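Local structure of carbonic anhydrase (Sordaria macrospora, 4O1J) at residues A[67-71]-A[72-76]; A[160-163]-A[164-167]. The protein probably catalyses the reversible hydration of carbon dioxide to hydrogencarbonate, using one zinc ion in each subunit of a beta-class carbonic anhydrase tetramer. All blocks are in the same frame, centred on the assembly; numbering follows the deposited sequence.

Interaction 1: residues A[67-71]-A[72-76]; sequences LGMQP and GDVFV
M69 and D73 meet aslant where the chain turns from helix 63-66 into strand 74-79, with the methionine slanting across the carboxylate. Its CB lies 3.5 Å from D73 OD1, and the bend at the sulfur carries CE to 3.9 Å from D73 OD2. That same OD2 accepts a hydrogen bond from the backbone N of Q70 at 3.2 Å; the bond is nearly straight (160°), reaching OD2 on its syn side, 17° out of the carboxylate plane. With chi1 at 51°, D73 CG sits between its own N and carbonyl carbon, which turns the carboxylate back toward Q70 at the start of the type II turn (Q70 to D73). V74 crosses M69 at about a right angle, its CG2 4.1 Å from M69 SD, and L67 CD1 approaches the same methyl at 4.3 Å. Both L67 and V74 also pack on W53 of strand 51-56, while L67 meets A21 of the second subunit and P71 meets P62 of that subunit. A water accepts from V74 N at 3.0 Å. The chemistry is thus divided: the carboxylate accepts from the backbone N-H of Q70 and links the two ends of the turn, while sulfur and methyl groups join the segment after the helix to the incoming strand.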
ATOM      1  N   LEU A  67      17.886  23.601  -3.612  1.00 33.04           N
ATOM      2  CA  LEU A  67      18.740  23.681  -2.433  1.00 33.57           C
ATOM      3  C   LEU A  67      20.161  24.037  -2.852  1.00 35.57           C
ATOM      4  O   LEU A  67      21.041  24.220  -2.007  1.00 35.85           O
ATOM      5  CB  LEU A  67      18.736  22.363  -1.661  1.00 32.40           C
ATOM      6  CG  LEU A  67      17.459  21.951  -0.931  1.00 31.74           C
ATOM      7  CD1 LEU A  67      17.648  20.594  -0.286  1.00 30.97           C
ATOM      8  CD2 LEU A  67      17.075  22.987   0.107  1.00 31.97           C
ATOM      9  N   GLY A  68      20.376  24.131  -4.161  1.00 36.25           N
ATOM     10  CA  GLY A  68      21.673  24.484  -4.706  1.00 37.70           C
ATOM     11  C   GLY A  68      22.769  23.546  -4.243  1.00 38.95           C
ATOM     12  O   GLY A  68      23.863  23.988  -3.879  1.00 38.27           O
ATOM     13  N   MET A  69      22.470  22.247  -4.239  1.00 39.48           N
ATOM     14  CA  MET A  69      23.443  21.243  -3.822  1.00 38.13           C
ATOM     15  C   MET A  69      23.771  20.318  -4.983  1.00 38.02           C
ATOM     16  O   MET A  69      23.290  20.515  -6.097  1.00 36.75           O
ATOM     17  CB  MET A  69      22.926  20.450  -2.617  1.00 36.41           C
ATOM     18  CG  MET A  69      22.745  21.305  -1.366  1.00 35.98           C
ATOM     19  SD  MET A  69      22.154  20.405   0.081  1.00 60.23           S
ATOM     20  CE  MET A  69      23.688  20.032   0.916  1.00 41.39           C
ATOM     21  N   GLN A  70      24.578  19.300  -4.712  1.00 40.26           N
ATOM     22  CA  GLN A  70      25.148  18.488  -5.779  1.00 41.03           C
ATOM     23  C   GLN A  70      24.598  17.061  -5.704  1.00 39.52           C
ATOM     24  O   GLN A  70      24.151  16.634  -4.643  1.00 38.77           O
ATOM     25  CB  GLN A  70      26.677  18.506  -5.664  1.00 42.73           C
ATOM     26  CG  GLN A  70      27.397  18.582  -6.991  1.00 44.40           C
ATOM     27  CD  GLN A  70      27.053  19.857  -7.733  1.00 45.92           C
ATOM     28  OE1 GLN A  70      27.320  20.955  -7.248  1.00 46.54           O
ATOM     29  NE2 GLN A  70      26.424  19.719  -8.898  1.00 46.45           N
ATOM     30  N   PRO A  71      24.606  16.325  -6.829  1.00 38.69           N
ATOM     31  CA  PRO A  71      24.224  14.911  -6.744  1.00 37.79           C
ATOM     32  C   PRO A  71      25.098  14.135  -5.767  1.00 37.12           C
ATOM     33  O   PRO A  71      26.327  14.136  -5.896  1.00 36.78           O
ATOM     34  CB  PRO A  71      24.419  14.396  -8.179  1.00 37.69           C
ATOM     35  CG  PRO A  71      25.155  15.488  -8.908  1.00 37.81           C
ATOM     36  CD  PRO A  71      24.782  16.756  -8.225  1.00 38.26           C
ATOM     37  N   GLY A  72      24.456  13.512  -4.780  1.00 35.58           N
ATOM     38  CA  GLY A  72      25.146  12.690  -3.809  1.00 34.96           C
ATOM     39  C   GLY A  72      24.955  13.125  -2.366  1.00 36.21           C
ATOM     40  O   GLY A  72      25.508  12.502  -1.456  1.00 36.73           O
ATOM     41  N   ASP A  73      24.179  14.182  -2.136  1.00 37.07           N
ATOM     42  CA  ASP A  73      24.003  14.659  -0.767  1.00 38.42           C
ATOM     43  C   ASP A  73      22.540  14.802  -0.343  1.00 36.06           C
ATOM     44  O   ASP A  73      22.261  15.145   0.805  1.00 37.36           O
ATOM     45  CB  ASP A  73      24.741  15.992  -0.559  1.00 42.20           C
ATOM     46  CG  ASP A  73      24.403  17.025  -1.608  1.00 45.27           C
ATOM     47  OD1 ASP A  73      23.267  16.996  -2.115  1.00 48.42           O
ATOM     48  OD2 ASP A  73      25.264  17.882  -1.906  1.00 44.37           O
ATOM     49  N   VAL A  74      21.605  14.537  -1.252  1.00 32.99           N
ATOM     50  CA  VAL A  74      20.192  14.493  -0.869  1.00 29.87           C
ATOM     51  C   VAL A  74      19.488  13.207  -1.338  1.00 30.48           C
ATOM     52  O   VAL A  74      19.321  12.974  -2.534  1.00 32.24           O
ATOM     53  CB  VAL A  74      19.419  15.708  -1.403  1.00 26.09           C
ATOM     54  CG1 VAL A  74      17.965  15.609  -1.005  1.00 26.03           C
ATOM     55  CG2 VAL A  74      20.020  17.001  -0.876  1.00 23.86           C
ATOM     56  N   PHE A  75      19.085  12.385  -0.373  1.00 28.69           N
ATOM     57  CA  PHE A  75      18.326  11.153  -0.607  1.00 28.42           C
ATOM     58  C   PHE A  75      16.834  11.495  -0.626  1.00 29.53           C
ATOM     59  O   PHE A  75      16.343  12.066   0.337  1.00 28.87           O
ATOM     60  CB  PHE A  75      18.644  10.153   0.508  1.00 27.84           C
ATOM     61  CG  PHE A  75      18.292   8.730   0.194  1.00 29.51           C
ATOM     62  CD1 PHE A  75      19.023   8.002  -0.737  1.00 31.14           C
ATOM     63  CD2 PHE A  75      17.256   8.099   0.868  1.00 30.50           C
ATOM     64  CE1 PHE A  75      18.710   6.677  -1.008  1.00 30.91           C
ATOM     65  CE2 PHE A  75      16.937   6.777   0.604  1.00 31.51           C
ATOM     66  CZ  PHE A  75      17.663   6.066  -0.336  1.00 31.73           C
ATOM     67  N   VAL A  76      16.095  11.179  -1.690  1.00 30.21           N
ATOM     68  CA  VAL A  76      14.746  11.751  -1.764  1.00 32.23           C
ATOM     69  C   VAL A  76      13.610  10.777  -2.095  1.00 34.59           C
ATOM     70  O   VAL A  76      13.763   9.830  -2.866  1.00 35.91           O
ATOM     71  CB  VAL A  76      14.698  12.942  -2.795  1.00 26.95           C
ATOM     72  CG1 VAL A  76      16.047  13.159  -3.443  1.00 27.30           C
ATOM     73  CG2 VAL A  76      13.629  12.751  -3.867  1.00 26.49           C
TER
HETATM   74  O   HOH W   1      21.310  15.244  -4.147  1.00 30.55           O

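Interaction 2: residues A[160-163]-A[164-167]; sequences IRIA and QLNV
R161 leaves the helix with CG anti to the backbone N (chi1 -173°) and then bends at chi2 (56°), which swings its guanidinium along the helix toward Q164 and L165, one turn further on. Q164 runs out extended beyond CG, and its OE1 accepts a hydrogen bond from R161 NH1 at 2.9 Å. The oxygen lies in the guanidinium plane, yet the amide itself stands almost perpendicular to that plane, 89° away. L165 covers one face instead, bringing CD2 to 3.5 Å from R161 NH2. NE forms a salt bridge with E148, so the guanidinium has polar partners at both NE and NH1, with L165 packed over one face. A leucine in place of R161 would probably leave E148 without this countercharge and Q164 OE1 without this donor. Elsewhere on the helix, I160 and Q164 lie side by side, CG2 to NE2 3.7 Å, and a water donates to A163 O at 2.7 Å while accepting from N166 ND2 at 2.8 Å. The A163 side chain lies about 7 Å from the zinc ion that C56, H112 and C115 bind. Around this part of helix 155-176, I162 and L165 pack against helices 136-144 and 146-151, whereas I160, A163 and Q164 rest on F195 of strand 190-197.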
ATOM      1  N   ILE A 160      -2.305  27.330  -0.203  1.00 29.86           N
ATOM      2  CA  ILE A 160      -1.053  27.402   0.544  1.00 28.49           C
ATOM      3  C   ILE A 160      -1.283  26.929   1.979  1.00 27.86           C
ATOM      4  O   ILE A 160      -0.510  26.123   2.516  1.00 27.36           O
ATOM      5  CB  ILE A 160      -0.470  28.847   0.554  1.00 25.61           C
ATOM      6  CG1 ILE A 160       0.085  29.223  -0.820  1.00 23.44           C
ATOM      7  CG2 ILE A 160       0.638  28.985   1.588  1.00 25.77           C
ATOM      8  CD1 ILE A 160       0.528  30.659  -0.922  1.00 22.62           C
ATOM      9  N   ARG A 161      -2.372  27.394   2.584  1.00 28.35           N
ATOM     10  CA  ARG A 161      -2.643  27.051   3.974  1.00 28.25           C
ATOM     11  C   ARG A 161      -2.876  25.551   4.153  1.00 28.40           C
ATOM     12  O   ARG A 161      -2.270  24.920   5.032  1.00 28.16           O
ATOM     13  CB  ARG A 161      -3.844  27.830   4.496  1.00 27.71           C
ATOM     14  CG  ARG A 161      -4.068  27.628   5.973  1.00 28.69           C
ATOM     15  CD  ARG A 161      -2.797  27.992   6.727  1.00 31.12           C
ATOM     16  NE  ARG A 161      -2.866  27.623   8.137  1.00 35.50           N
ATOM     17  CZ  ARG A 161      -1.802  27.415   8.909  1.00 37.37           C
ATOM     18  NH1 ARG A 161      -0.579  27.518   8.403  1.00 35.88           N
ATOM     19  NH2 ARG A 161      -1.965  27.078  10.186  1.00 38.62           N
ATOM     20  N   ILE A 162      -3.725  24.968   3.310  1.00 28.17           N
ATOM     21  CA  ILE A 162      -3.987  23.540   3.433  1.00 27.31           C
ATOM     22  C   ILE A 162      -2.704  22.748   3.158  1.00 25.97           C
ATOM     23  O   ILE A 162      -2.478  21.709   3.787  1.00 25.40           O
ATOM     24  CB  ILE A 162      -5.153  23.080   2.498  1.00 22.79           C
ATOM     25  CG1 ILE A 162      -5.544  21.631   2.782  1.00 24.24           C
ATOM     26  CG2 ILE A 162      -4.767  23.162   1.050  1.00 21.66           C
ATOM     27  CD1 ILE A 162      -5.969  21.366   4.189  1.00 25.87           C
ATOM     28  N   ALA A 163      -1.822  23.273   2.302  1.00 25.82           N
ATOM     29  CA  ALA A 163      -0.549  22.588   2.042  1.00 23.95           C
ATOM     30  C   ALA A 163       0.381  22.618   3.266  1.00 24.58           C
ATOM     31  O   ALA A 163       1.082  21.629   3.561  1.00 23.73           O
ATOM     32  CB  ALA A 163       0.135  23.194   0.841  1.00 21.62           C
ATOM     33  N   GLN A 164       0.351  23.734   3.996  1.00 25.54           N
ATOM     34  CA  GLN A 164       1.139  23.869   5.223  1.00 28.51           C
ATOM     35  C   GLN A 164       0.618  22.984   6.356  1.00 31.39           C
ATOM     36  O   GLN A 164       1.402  22.393   7.121  1.00 32.11           O
ATOM     37  CB  GLN A 164       1.163  25.323   5.684  1.00 29.84           C
ATOM     38  CG  GLN A 164       1.736  26.286   4.665  1.00 29.92           C
ATOM     39  CD  GLN A 164       1.651  27.718   5.128  1.00 30.69           C
ATOM     40  OE1 GLN A 164       0.745  28.086   5.874  1.00 32.50           O
ATOM     41  NE2 GLN A 164       2.602  28.536   4.699  1.00 30.39           N
ATOM     42  N   LEU A 165      -0.707  22.895   6.464  1.00 32.61           N
ATOM     43  CA  LEU A 165      -1.312  22.038   7.474  1.00 33.19           C
ATOM     44  C   LEU A 165      -0.963  20.598   7.144  1.00 33.66           C
ATOM     45  O   LEU A 165      -0.757  19.769   8.042  1.00 35.35           O
ATOM     46  CB  LEU A 165      -2.830  22.221   7.524  1.00 33.42           C
ATOM     47  CG  LEU A 165      -3.365  23.573   7.995  1.00 33.72           C
ATOM     48  CD1 LEU A 165      -4.866  23.642   7.773  1.00 33.70           C
ATOM     49  CD2 LEU A 165      -3.024  23.806   9.451  1.00 33.73           C
ATOM     50  N   ASN A 166      -0.872  20.312   5.848  1.00 33.35           N
ATOM     51  CA  ASN A 166      -0.472  18.988   5.398  1.00 35.44           C
ATOM     52  C   ASN A 166       0.964  18.664   5.806  1.00 36.32           C
ATOM     53  O   ASN A 166       1.259  17.540   6.247  1.00 39.48           O
ATOM     54  CB  ASN A 166      -0.623  18.879   3.883  1.00 36.96           C
ATOM     55  CG  ASN A 166      -0.265  17.506   3.365  1.00 38.73           C
ATOM     56  OD1 ASN A 166      -0.874  16.508   3.751  1.00 40.36           O
ATOM     57  ND2 ASN A 166       0.729  17.446   2.483  1.00 38.65           N
ATOM     58  N   VAL A 167       1.852  19.650   5.693  1.00 33.27           N
ATOM     59  CA  VAL A 167       3.216  19.451   6.173  1.00 31.20           C
ATOM     60  C   VAL A 167       3.234  19.162   7.668  1.00 32.94           C
ATOM     61  O   VAL A 167       3.948  18.268   8.126  1.00 33.77           O
ATOM     62  CB  VAL A 167       4.109  20.674   5.902  1.00 28.31           C
ATOM     63  CG1 VAL A 167       5.495  20.481   6.524  1.00 25.74           C
ATOM     64  CG2 VAL A 167       4.227  20.911   4.420  1.00 27.93           C
TER
HETATM   65  O   HOH W   2       1.777  19.898   1.631  1.00 21.47           O

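Overall arrangement
The two contacts are both local, yet they occupy opposite sides of the chain's centre, with their own centres about 24 Å apart and their nearest atoms about 13 Å apart. Interaction 1 is partly buried and lies where a loop enters strand 74-79, outermost in the sheet within this chain, with the second subunit packed against it. Interaction 2 is more fully buried, within one long helix that no other subunit touches at these residues. They share no helix or strand: interaction 1 includes the start of an edge strand, whereas interaction 2 lies on a helix that packs on strand 190-197 of the same sheet. Their polar chemistry differs accordingly: a carboxylate holds a backbone N-H across a turn in 67-76, whereas in 160-167 regular helical bonds leave side chains to pair with one another.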